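Local coordinates for protein threonine synthase (Brucella melitensis bv. 1, PDB 4F4F) that probably catalyses the pyridoxal 5'-phosphate-dependent conversion of O-phospho-L-homoserine and water to L-threonine and phosphate, the last step of threonine biosynthesis, at residues Y35-Q38 against E39-Q42; G70-A74 against A75-R79; Y130-Q134 against R135-A139; E214-A218 against L219-G223. All coordinates share one frame; numbering follows the deposited sequence.

Contact 1 of 4, residues Y35-Q38 against E39-Q42; sequences YLPQ and EYPQ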
loop_
_atom_site.group_PDB
_atom_site.type_symbol
_atom_site.label_atom_id
_atom_site.label_comp_id
_atom_site.label_asym_id
_atom_site.label_seq_id
_atom_site.Cartn_x
_atom_site.Cartn_y
_atom_site.Cartn_z
ATOM N N TYR A 35 4.494 -12.320 -7.375
ATOM C CA TYR A 35 3.696 -13.468 -6.931
ATOM C C TYR A 35 2.201 -13.185 -6.767
ATOM O O TYR A 35 1.805 -12.150 -6.242
ATOM C CB TYR A 35 4.295 -14.068 -5.644
ATOM C CG TYR A 35 5.432 -14.994 -5.948
ATOM C CD1 TYR A 35 5.188 -16.205 -6.559
ATOM C CD2 TYR A 35 6.749 -14.676 -5.638
ATOM C CE1 TYR A 35 6.191 -17.073 -6.880
ATOM C CE2 TYR A 35 7.787 -15.562 -5.928
ATOM C CZ TYR A 35 7.501 -16.776 -6.536
ATOM O OH TYR A 35 8.492 -17.711 -6.864
ATOM N N LEU A 36 1.390 -14.139 -7.223
ATOM C CA LEU A 36 -0.058 -14.105 -7.070
ATOM C C LEU A 36 -0.571 -15.480 -6.690
ATOM O O LEU A 36 0.051 -16.479 -7.021
ATOM C CB LEU A 36 -0.744 -13.704 -8.371
ATOM C CG LEU A 36 -0.701 -12.254 -8.800
ATOM C CD1 LEU A 36 -1.188 -12.143 -10.270
ATOM C CD2 LEU A 36 -1.533 -11.396 -7.851
ATOM N N PRO A 37 -1.728 -15.538 -6.000
ATOM C CA PRO A 37 -2.306 -16.822 -5.705
ATOM C C PRO A 37 -2.571 -17.649 -6.938
ATOM O O PRO A 37 -2.996 -17.120 -7.934
ATOM C CB PRO A 37 -3.623 -16.502 -4.986
ATOM C CG PRO A 37 -3.643 -15.088 -4.760
ATOM C CD PRO A 37 -2.467 -14.424 -5.380
ATOM N N GLN A 38 -2.300 -18.953 -6.851
ATOM C CA GLN A 38 -2.550 -19.855 -7.955
ATOM C C GLN A 38 -4.060 -19.916 -8.231
ATOM O O GLN A 38 -4.490 -20.122 -9.362
ATOM C CB GLN A 38 -2.037 -21.221 -7.577
ATOM C CG GLN A 38 -2.164 -22.269 -8.665
ATOM C CD GLN A 38 -1.645 -23.587 -8.191
ATOM O OE1 GLN A 38 -2.325 -24.315 -7.463
ATOM N NE2 GLN A 38 -0.458 -23.917 -8.609
ATOM N N GLU A 39 -4.845 -19.786 -7.164
ATOM C CA GLU A 39 -6.283 -19.603 -7.277
ATOM C C GLU A 39 -6.752 -18.706 -6.163
ATOM O O GLU A 39 -6.089 -18.585 -5.120
ATOM C CB GLU A 39 -7.033 -20.923 -7.160
ATOM C CG GLU A 39 -6.774 -21.644 -5.863
ATOM C CD GLU A 39 -5.976 -22.906 -6.078
ATOM O OE1 GLU A 39 -6.225 -23.849 -5.292
ATOM O OE2 GLU A 39 -5.146 -22.980 -7.031
ATOM N N TYR A 40 -7.900 -18.077 -6.378
ATOM C CA TYR A 40 -8.456 -17.200 -5.373
ATOM C C TYR A 40 -9.429 -17.947 -4.470
ATOM O O TYR A 40 -10.311 -18.660 -4.941
ATOM C CB TYR A 40 -9.124 -15.995 -6.005
ATOM C CG TYR A 40 -8.103 -15.061 -6.564
ATOM C CD1 TYR A 40 -7.326 -14.273 -5.737
ATOM C CD2 TYR A 40 -7.837 -15.043 -7.923
ATOM C CE1 TYR A 40 -6.375 -13.430 -6.252
ATOM C CE2 TYR A 40 -6.871 -14.205 -8.440
ATOM C CZ TYR A 40 -6.151 -13.414 -7.611
ATOM O OH TYR A 40 -5.191 -12.644 -8.186
ATOM N N PRO A 41 -9.291 -17.765 -3.154
ATOM C CA PRO A 41 -10.264 -18.335 -2.218
ATOM C C PRO A 41 -11.635 -17.760 -2.510
ATOM O O PRO A 41 -11.726 -16.607 -2.897
ATOM C CB PRO A 41 -9.764 -17.831 -0.862
ATOM C CG PRO A 41 -8.316 -17.571 -1.077
ATOM C CD PRO A 41 -8.263 -16.990 -2.453
ATOM N N GLN A 42 -12.669 -18.568 -2.398
ATOM C CA GLN A 42 -13.987 -18.140 -2.802
ATOM C C GLN A 42 -14.935 -18.038 -1.625
ATOM O O GLN A 42 -14.927 -18.874 -0.725
ATOM C CB GLN A 42 -14.576 -19.098 -3.838
ATOM C CG GLN A 42 -13.776 -19.126 -5.107
ATOM C CD GLN A 42 -13.886 -17.820 -5.849
ATOM O OE1 GLN A 42 -14.990 -17.328 -6.099
ATOM N NE2 GLN A 42 -12.749 -17.257 -6.224
#
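Pro37 and Tyr40 carry the apolar part of this turn, which leads the chain out of strand 35-37, one half of a two-stranded antiparallel sheet with strand 8-10. Pro37 CG lies 3.5 Å from Tyr40 CE1, the pyrrolidine leaning obliquely against one side of the phenol. Tyr40 reaches back because its CG stands beside its own backbone N (chi1 -72°), bringing OH to 3.9 Å from Leu36 CD2. A proline suits the end of the strand, with its fixed phi and compact apolar ring; a tyrosine can span the buried layer and still place a hydroxyl at its far end. Phe266 of helix 263-274 packs on both Leu36 and Tyr40.

The polar bonds reach mostly outside the turn. Tyr40 OH hydrogen-bonds to Glu327 of helix 321-328, and Pro37 O accepts from Arg331. Within 39-42, Gln42 NE2 donates to Tyr40 O over 3.1 Å at 162°, arriving from above the carbonyl plane; the same nitrogen also bonds Arg273 O.

On the exposed side Gln38 and Glu39 run alongside each other, with Gln38 CG 3.5 Å from Glu39 OE2. Both are polar, as suits a surface turn.

The chemistry thus divides the turn: hydrocarbon and ring pack inward, while the one phenolic hydroxyl on that side is paid for by a carboxylate, which probably fixes how the ring sits.

Contact 2 of 4, residues G70-A74 against A75-R79; sequences GEIPA and ADFER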
loop_
_atom_site.group_PDB
_atom_site.type_symbol
_atom_site.label_atom_id
_atom_site.label_comp_id
_atom_site.label_asym_id
_atom_site.label_seq_id
_atom_site.Cartn_x
_atom_site.Cartn_y
_atom_site.Cartn_z
ATOM N N GLY A 70 -2.596 -22.766 5.552
ATOM C CA GLY A 70 -2.374 -23.556 6.747
ATOM C C GLY A 70 -1.007 -23.430 7.396
ATOM O O GLY A 70 -0.701 -24.196 8.300
ATOM N N GLU A 71 -0.200 -22.452 7.002
ATOM C CA GLU A 71 1.165 -22.374 7.503
ATOM C C GLU A 71 1.246 -21.600 8.796
ATOM O O GLU A 71 2.257 -21.645 9.475
ATOM C CB GLU A 71 2.066 -21.741 6.453
ATOM C CG GLU A 71 2.033 -22.541 5.170
ATOM C CD GLU A 71 2.970 -22.005 4.133
ATOM O OE1 GLU A 71 3.664 -21.009 4.382
ATOM O OE2 GLU A 71 2.994 -22.581 3.047
ATOM N N ILE A 72 0.204 -20.850 9.134
ATOM C CA ILE A 72 0.193 -20.150 10.414
ATOM C C ILE A 72 -0.990 -20.695 11.218
ATOM O O ILE A 72 -2.139 -20.490 10.835
ATOM C CB ILE A 72 0.082 -18.622 10.256
ATOM C CG1 ILE A 72 1.135 -18.065 9.290
ATOM C CG2 ILE A 72 0.275 -17.926 11.584
ATOM C CD1 ILE A 72 0.991 -16.561 9.067
ATOM N N PRO A 73 -0.722 -21.392 12.332
ATOM C CA PRO A 73 -1.812 -21.956 13.145
ATOM C C PRO A 73 -2.804 -20.892 13.578
ATOM O O PRO A 73 -2.413 -19.749 13.803
ATOM C CB PRO A 73 -1.082 -22.529 14.357
ATOM C CG PRO A 73 0.292 -22.806 13.857
ATOM C CD PRO A 73 0.588 -21.656 12.944
ATOM N N ALA A 74 -4.073 -21.283 13.673
ATOM C CA ALA A 74 -5.166 -20.370 13.890
ATOM C C ALA A 74 -4.982 -19.471 15.099
ATOM O O ALA A 74 -5.249 -18.278 15.019
ATOM C CB ALA A 74 -6.493 -21.121 13.979
ATOM N N ALA A 75 -4.540 -20.034 16.212
ATOM C CA ALA A 75 -4.354 -19.244 17.420
ATOM C C ALA A 75 -3.273 -18.174 17.205
ATOM O O ALA A 75 -3.432 -17.032 17.670
ATOM C CB ALA A 75 -4.009 -20.151 18.626
ATOM N N ASP A 76 -2.185 -18.532 16.519
ATOM C CA ASP A 76 -1.107 -17.578 16.254
ATOM C C ASP A 76 -1.566 -16.488 15.280
ATOM O O ASP A 76 -1.315 -15.302 15.507
ATOM C CB ASP A 76 0.139 -18.273 15.704
ATOM C CG ASP A 76 0.735 -19.243 16.692
ATOM O OD1 ASP A 76 1.110 -18.799 17.782
ATOM O OD2 ASP A 76 0.761 -20.448 16.381
ATOM N N PHE A 77 -2.259 -16.876 14.212
ATOM C CA PHE A 77 -2.840 -15.880 13.290
ATOM C C PHE A 77 -3.837 -14.921 13.985
ATOM O O PHE A 77 -3.739 -13.710 13.789
ATOM C CB PHE A 77 -3.432 -16.561 12.048
ATOM C CG PHE A 77 -3.590 -15.649 10.843
ATOM C CD1 PHE A 77 -2.513 -14.922 10.343
ATOM C CD2 PHE A 77 -4.769 -15.591 10.172
ATOM C CE1 PHE A 77 -2.662 -14.099 9.246
ATOM C CE2 PHE A 77 -4.926 -14.786 9.068
ATOM C CZ PHE A 77 -3.868 -14.050 8.578
ATOM N N GLU A 78 -4.748 -15.452 14.824
ATOM C CA GLU A 78 -5.628 -14.634 15.715
ATOM C C GLU A 78 -4.983 -14.221 17.055
ATOM O O GLU A 78 -5.626 -14.346 18.210
ATOM C CB GLU A 78 -6.860 -15.407 16.186
ATOM C CG GLU A 78 -7.721 -14.525 17.077
ATOM C CD GLU A 78 -8.902 -15.214 17.689
ATOM O OE1 GLU A 78 -9.479 -14.607 18.617
ATOM O OE2 GLU A 78 -9.252 -16.336 17.268
ATOM N N ARG A 79 -3.718 -13.950 17.002
ATOM C CA ARG A 79 -3.099 -13.094 17.963
ATOM C C ARG A 79 -2.539 -11.965 17.108
ATOM O O ARG A 79 -2.687 -10.826 17.424
ATOM C CB ARG A 79 -2.000 -13.876 18.644
ATOM C CG ARG A 79 -1.123 -13.157 19.639
ATOM C CD ARG A 79 -0.010 -14.137 20.026
ATOM N NE ARG A 79 1.243 -13.909 19.291
ATOM C CZ ARG A 79 1.554 -14.274 18.032
ATOM N NH1 ARG A 79 2.759 -13.965 17.560
ATOM N NH2 ARG A 79 0.723 -14.911 17.215
#
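Ile72 and Pro73 lead into helix 74-86 and meet its first turn at Asp76 and Phe77, forming the N-terminal boundary of the helix with Pro73 at the N-cap position. The backbone supplies the clearest polar pairs. Phe77 N gives its hydrogen to Pro73 O over 2.9 Å at 172°, with the donor lying nearly along the C=O axis. One residue on, Glu78 N reaches Ala74 O over 2.9 Å, equally straight but tilted a little from the carbonyl plane. Two consecutive i to i+4 bonds therefore start the helix, and a proline fits ahead of them because a residue at the start of a helix needs no backbone N-H.

Ahead of the helix, Glu71 OE1 hydrogen-bonds Ser21 OG of helix 20-26. Asp76, close to the positive end of the helix, would be stabilised by the backbone dipoles there. Its OD1 has a long, weak ion pair with Arg79 NH2, the oxygen lying well out of the guanidinium plane, so the attraction is one of charge alone. Glu78 OE1 forms a salt bridge with Arg82.

The apolar side of the first turn faces the neighbouring helices. Phe77 swings its ring inward, CG opposite the backbone N (chi1 -159°), to pack among Leu61, Leu64 and Met127, and Ile72, branched at CB, packs obliquely against it. Ile72 CG2 lies 4.0 Å from Phe77 CB. Tyr130 of helix 117-134 packs on both Pro73 and Asp76, and Asp76 OD2 rests against the pyrrolidine of Pro73, 3.4 Å from its CB.

Contact 3 of 4, residues Y130-Q134 against R135-A139; sequences YVLAQ and RGERA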
loop_
_atom_site.group_PDB
_atom_site.type_symbol
_atom_site.label_atom_id
_atom_site.label_comp_id
_atom_site.label_asym_id
_atom_site.label_seq_id
_atom_site.Cartn_x
_atom_site.Cartn_y
_atom_site.Cartn_z
ATOM N N TYR A 130 6.778 -14.009 12.601
ATOM C CA TYR A 130 6.351 -15.362 12.883
ATOM C C TYR A 130 7.053 -16.346 11.940
ATOM O O TYR A 130 7.582 -17.371 12.390
ATOM C CB TYR A 130 4.816 -15.512 12.799
ATOM C CG TYR A 130 4.400 -16.931 13.025
ATOM C CD1 TYR A 130 4.298 -17.807 11.952
ATOM C CD2 TYR A 130 4.177 -17.425 14.313
ATOM C CE1 TYR A 130 3.942 -19.131 12.148
ATOM C CE2 TYR A 130 3.831 -18.756 14.519
ATOM C CZ TYR A 130 3.723 -19.598 13.423
ATOM O OH TYR A 130 3.401 -20.942 13.568
ATOM N N VAL A 131 7.057 -16.039 10.642
ATOM C CA VAL A 131 7.712 -16.921 9.669
ATOM C C VAL A 131 9.218 -17.072 9.941
ATOM O O VAL A 131 9.767 -18.192 9.882
ATOM C CB VAL A 131 7.459 -16.437 8.225
ATOM C CG1 VAL A 131 8.380 -17.160 7.258
ATOM C CG2 VAL A 131 5.974 -16.570 7.886
ATOM N N LEU A 132 9.893 -15.952 10.220
ATOM C CA LEU A 132 11.309 -15.954 10.574
ATOM C C LEU A 132 11.571 -16.815 11.824
ATOM O O LEU A 132 12.445 -17.659 11.803
ATOM C CB LEU A 132 11.816 -14.516 10.801
ATOM C CG LEU A 132 11.883 -13.589 9.570
ATOM C CD1 LEU A 132 12.154 -12.141 10.002
ATOM C CD2 LEU A 132 12.967 -14.048 8.579
ATOM N N ALA A 133 10.813 -16.597 12.894
ATOM C CA ALA A 133 10.949 -17.408 14.116
ATOM C C ALA A 133 10.821 -18.883 13.808
ATOM O O ALA A 133 11.600 -19.697 14.320
ATOM C CB ALA A 133 9.907 -17.031 15.171
ATOM N N GLN A 134 9.817 -19.239 13.012
ATOM C CA GLN A 134 9.564 -20.655 12.721
ATOM C C GLN A 134 10.734 -21.301 11.995
ATOM O O GLN A 134 10.913 -22.513 12.111
ATOM C CB GLN A 134 8.251 -20.878 11.932
ATOM C CG GLN A 134 6.981 -20.706 12.770
ATOM C CD GLN A 134 6.831 -21.666 13.964
ATOM O OE1 GLN A 134 6.720 -21.240 15.157
ATOM N NE2 GLN A 134 6.814 -22.963 13.673
ATOM N N ARG A 135 11.534 -20.501 11.285
ATOM C CA ARG A 135 12.716 -20.995 10.568
ATOM C C ARG A 135 14.017 -20.711 11.266
ATOM O O ARG A 135 15.064 -20.961 10.702
ATOM C CB ARG A 135 12.825 -20.319 9.206
ATOM C CG ARG A 135 11.675 -20.635 8.343
ATOM C CD ARG A 135 11.798 -19.873 7.051
ATOM N NE ARG A 135 10.610 -20.186 6.302
ATOM C CZ ARG A 135 10.519 -20.136 4.983
ATOM N NH1 ARG A 135 11.581 -19.811 4.244
ATOM N NH2 ARG A 135 9.357 -20.441 4.416
ATOM N N GLY A 136 13.961 -20.194 12.486
ATOM C CA GLY A 136 15.183 -19.863 13.219
ATOM C C GLY A 136 16.042 -18.821 12.535
ATOM O O GLY A 136 17.288 -18.867 12.612
ATOM N N GLU A 137 15.378 -17.897 11.843
ATOM C CA GLU A 137 16.066 -16.855 11.087
ATOM C C GLU A 137 15.734 -15.495 11.642
ATOM O O GLU A 137 14.792 -15.321 12.452
ATOM C CB GLU A 137 15.650 -16.890 9.614
ATOM C CG GLU A 137 16.304 -18.013 8.830
ATOM C CD GLU A 137 15.724 -18.145 7.446
ATOM O OE1 GLU A 137 15.119 -17.174 6.976
ATOM O OE2 GLU A 137 15.861 -19.221 6.835
ATOM N N ARG A 138 16.517 -14.530 11.184
ATOM C CA ARG A 138 16.302 -13.133 11.472
ATOM C C ARG A 138 16.392 -12.418 10.134
ATOM O O ARG A 138 16.784 -13.023 9.128
ATOM C CB ARG A 138 17.373 -12.609 12.438
ATOM C CG ARG A 138 17.502 -13.438 13.720
ATOM C CD ARG A 138 18.377 -12.770 14.765
ATOM N NE ARG A 138 17.889 -11.411 14.929
ATOM C CZ ARG A 138 16.948 -11.033 15.790
ATOM N NH1 ARG A 138 16.401 -11.901 16.637
ATOM N NH2 ARG A 138 16.558 -9.766 15.800
ATOM N N ALA A 139 15.996 -11.157 10.114
ATOM C CA ALA A 139 16.137 -10.340 8.894
ATOM C C ALA A 139 16.563 -8.916 9.230
ATOM O O ALA A 139 16.239 -8.400 10.297
ATOM C CB ALA A 139 14.847 -10.319 8.093
#
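Leu132 packs inward against the chain that turns back beneath it, while Arg135 and Gly136 make the turn at the surface. On the tight side, Leu132 CD1 lies 3.8 Å from Ala139 CB, where strand 139-144 begins, and both residues touch Thr163 of the neighbouring strand. The leucine's other methyl, CD2, sits 4.0 Å from Glu137 CB, the two side chains crossing at about a right angle. Leucine has the forked reach to meet both; alanine is small enough to let helix and strand lie close.

A Schellman motif ends helix 117-134 here. Glu137 N donates to Leu132 O over 2.9 Å at 171°, and Gly136 N to Ala133 O over 3.0 Å, each arriving from above the carbonyl plane. Gly136 has positive phi, a conformation that glycine adopts without strain. Arg135 N adds weak, bent bonds to Val131 O and Leu132 O.

The looser side is more exposed. Exposed Arg135 runs extended from CG to NE alongside Val131, its NE 3.9 Å from Val131 CG1, and is held by charge in a salt bridge to Asp22 of helix 20-26. Arg138 turns the other way and makes a hydrogen bond to the backbone carbonyl Asp161 O.

The carbonyls of Leu132 and Ala133 are thus met by amides of the turn itself, and the chain enters the strand with Leu132 packed against its first residue.

Contact 4 of 4, residues E214-A218 against L219-G223; sequences EFCDA and LSLSG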
loop_
_atom_site.group_PDB
_atom_site.type_symbol
_atom_site.label_atom_id
_atom_site.label_comp_id
_atom_site.label_asym_id
_atom_site.label_seq_id
_atom_site.Cartn_x
_atom_site.Cartn_y
_atom_site.Cartn_z
ATOM N N GLU A 214 27.066 -10.706 -1.071
ATOM C CA GLU A 214 27.703 -11.144 0.181
ATOM C C GLU A 214 27.090 -10.415 1.387
ATOM O O GLU A 214 26.789 -11.015 2.437
ATOM C CB GLU A 214 29.220 -10.893 0.113
ATOM C CG GLU A 214 30.033 -11.328 1.345
ATOM C CD GLU A 214 30.129 -10.263 2.456
ATOM O OE1 GLU A 214 30.111 -9.037 2.168
ATOM O OE2 GLU A 214 30.219 -10.654 3.644
ATOM N N PHE A 215 26.923 -9.112 1.225
ATOM C CA PHE A 215 26.336 -8.272 2.264
ATOM C C PHE A 215 24.908 -8.711 2.581
ATOM O O PHE A 215 24.561 -8.888 3.741
ATOM C CB PHE A 215 26.373 -6.809 1.829
ATOM C CG PHE A 215 25.778 -5.869 2.826
ATOM C CD1 PHE A 215 26.503 -5.470 3.939
ATOM C CD2 PHE A 215 24.504 -5.383 2.656
ATOM C CE1 PHE A 215 25.956 -4.612 4.870
ATOM C CE2 PHE A 215 23.950 -4.502 3.581
ATOM C CZ PHE A 215 24.669 -4.131 4.693
ATOM N N CYS A 216 24.091 -8.898 1.553
ATOM C CA CYS A 216 22.700 -9.370 1.727
ATOM C C CYS A 216 22.618 -10.674 2.468
ATOM O O CYS A 216 21.721 -10.869 3.280
ATOM C CB CYS A 216 22.002 -9.611 0.388
ATOM S SG CYS A 216 21.682 -8.118 -0.542
ATOM N N ASP A 217 23.553 -11.568 2.142
ATOM C CA ASP A 217 23.593 -12.916 2.704
ATOM C C ASP A 217 23.935 -12.824 4.174
ATOM O O ASP A 217 23.247 -13.387 5.016
ATOM C CB ASP A 217 24.679 -13.754 2.003
ATOM C CG ASP A 217 24.118 -14.727 0.975
ATOM O OD1 ASP A 217 23.002 -15.246 1.174
ATOM O OD2 ASP A 217 24.823 -15.005 -0.026
ATOM N N ALA A 218 25.017 -12.100 4.471
ATOM C CA ALA A 218 25.517 -11.984 5.844
ATOM C C ALA A 218 24.488 -11.325 6.777
ATOM O O ALA A 218 24.388 -11.682 7.947
ATOM C CB ALA A 218 26.840 -11.225 5.872
ATOM N N LEU A 219 23.715 -10.383 6.245
ATOM C CA LEU A 219 22.819 -9.575 7.075
ATOM C C LEU A 219 21.372 -10.018 6.917
ATOM O O LEU A 219 20.519 -9.435 7.548
ATOM C CB LEU A 219 22.929 -8.073 6.732
ATOM C CG LEU A 219 23.971 -7.212 7.482
ATOM C CD1 LEU A 219 23.613 -7.094 8.960
ATOM C CD2 LEU A 219 25.390 -7.749 7.348
ATOM N N SER A 220 21.104 -11.042 6.095
ATOM C CA SER A 220 19.733 -11.477 5.779
ATOM C C SER A 220 18.843 -10.284 5.349
ATOM O O SER A 220 17.723 -10.079 5.851
ATOM C CB SER A 220 19.124 -12.234 6.958
ATOM O OG SER A 220 19.889 -13.386 7.289
ATOM N N LEU A 221 19.363 -9.485 4.415
ATOM C CA LEU A 221 18.694 -8.251 3.999
ATOM C C LEU A 221 17.327 -8.524 3.374
ATOM O O LEU A 221 17.183 -9.445 2.598
ATOM C CB LEU A 221 19.545 -7.488 2.992
ATOM C CG LEU A 221 19.814 -6.031 3.311
ATOM C CD1 LEU A 221 20.750 -5.947 4.520
ATOM C CD2 LEU A 221 20.395 -5.361 2.081
ATOM N N SER A 222 16.343 -7.701 3.719
ATOM C CA SER A 222 15.013 -7.753 3.114
ATOM C C SER A 222 14.477 -6.321 2.922
ATOM O O SER A 222 14.824 -5.412 3.690
ATOM C CB SER A 222 14.074 -8.568 3.984
ATOM O OG SER A 222 12.867 -8.834 3.304
ATOM N N GLY A 223 13.682 -6.128 1.867
ATOM C CA GLY A 223 13.313 -4.798 1.398
ATOM C C GLY A 223 11.981 -4.278 1.918
ATOM O O GLY A 223 11.202 -5.000 2.524
#
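Phe215 lays one face of its ring against Leu219, whose CG stands over that face while CD2 comes within 4.0 Å of Phe215 CE1. Leu221 meets the ring's CE2 corner, its CD1 3.6 Å from Phe215 CE2 and approaching obliquely. The phenylalanine reaches both because its CG is trans to the backbone N (chi1 179°), carrying the ring along the helix side toward the later residues. Both leucines come from the same side of the ring, whose broad flat surface suits two branched side chains, and Val462 of helix 455-465 and Met209 of helix 199-211 add further apolar neighbours.

Leu221 has a second partner, Cys216, with SG 4.0 Å from Leu221 CD2. This pair is the apolar contact that usually accompanies a Schellman motif, and the backbone completes it. Ser220 takes positive phi and reverses the chain, so that Leu221 N donates to Cys216 O over 3.0 Å at 160°, in the carbonyl plane and on a lone pair. The partner bond, Ser220 N to Asp217 O, is weak at 3.4 Å. Ahead of the reversal, Leu219 N still closes an ordinary helical bond to Phe215 O, 3.0 Å long.

The turn delivers the chain from helix 213-219 directly into strand 221-223, an outermost strand of the five-stranded parallel sheet, beside strand 139-144. Small, polar Ser220 suits the partly exposed bend, and its backbone bonds to Thr140. The hydroxyl of Thr140 also binds Leu219 O, so the carbonyl just before the bend is held by the adjoining strand.

Overall arrangement
The four contacts follow in series along the chain; each is local to one short run of chain, and none nests within or crosses another. Contact 1 takes the chain out of strand 35-37 and contact 2 starts helix 74-86, both in the N-terminal family region; their centres lie 19 Å apart without touching. Contact 3 ends helix 117-134 ahead of strand 139-144, and contact 4 ends helix 213-219 ahead of the strand beside it. Tyr130 bridges contacts 2 and 3, its ring packing on Ile72 and Asp76. Contacts 3 and 4 meet where Arg138 O approaches Ser220 CB at 3.3 Å, joining two helix ends at one edge of the parallel sheet.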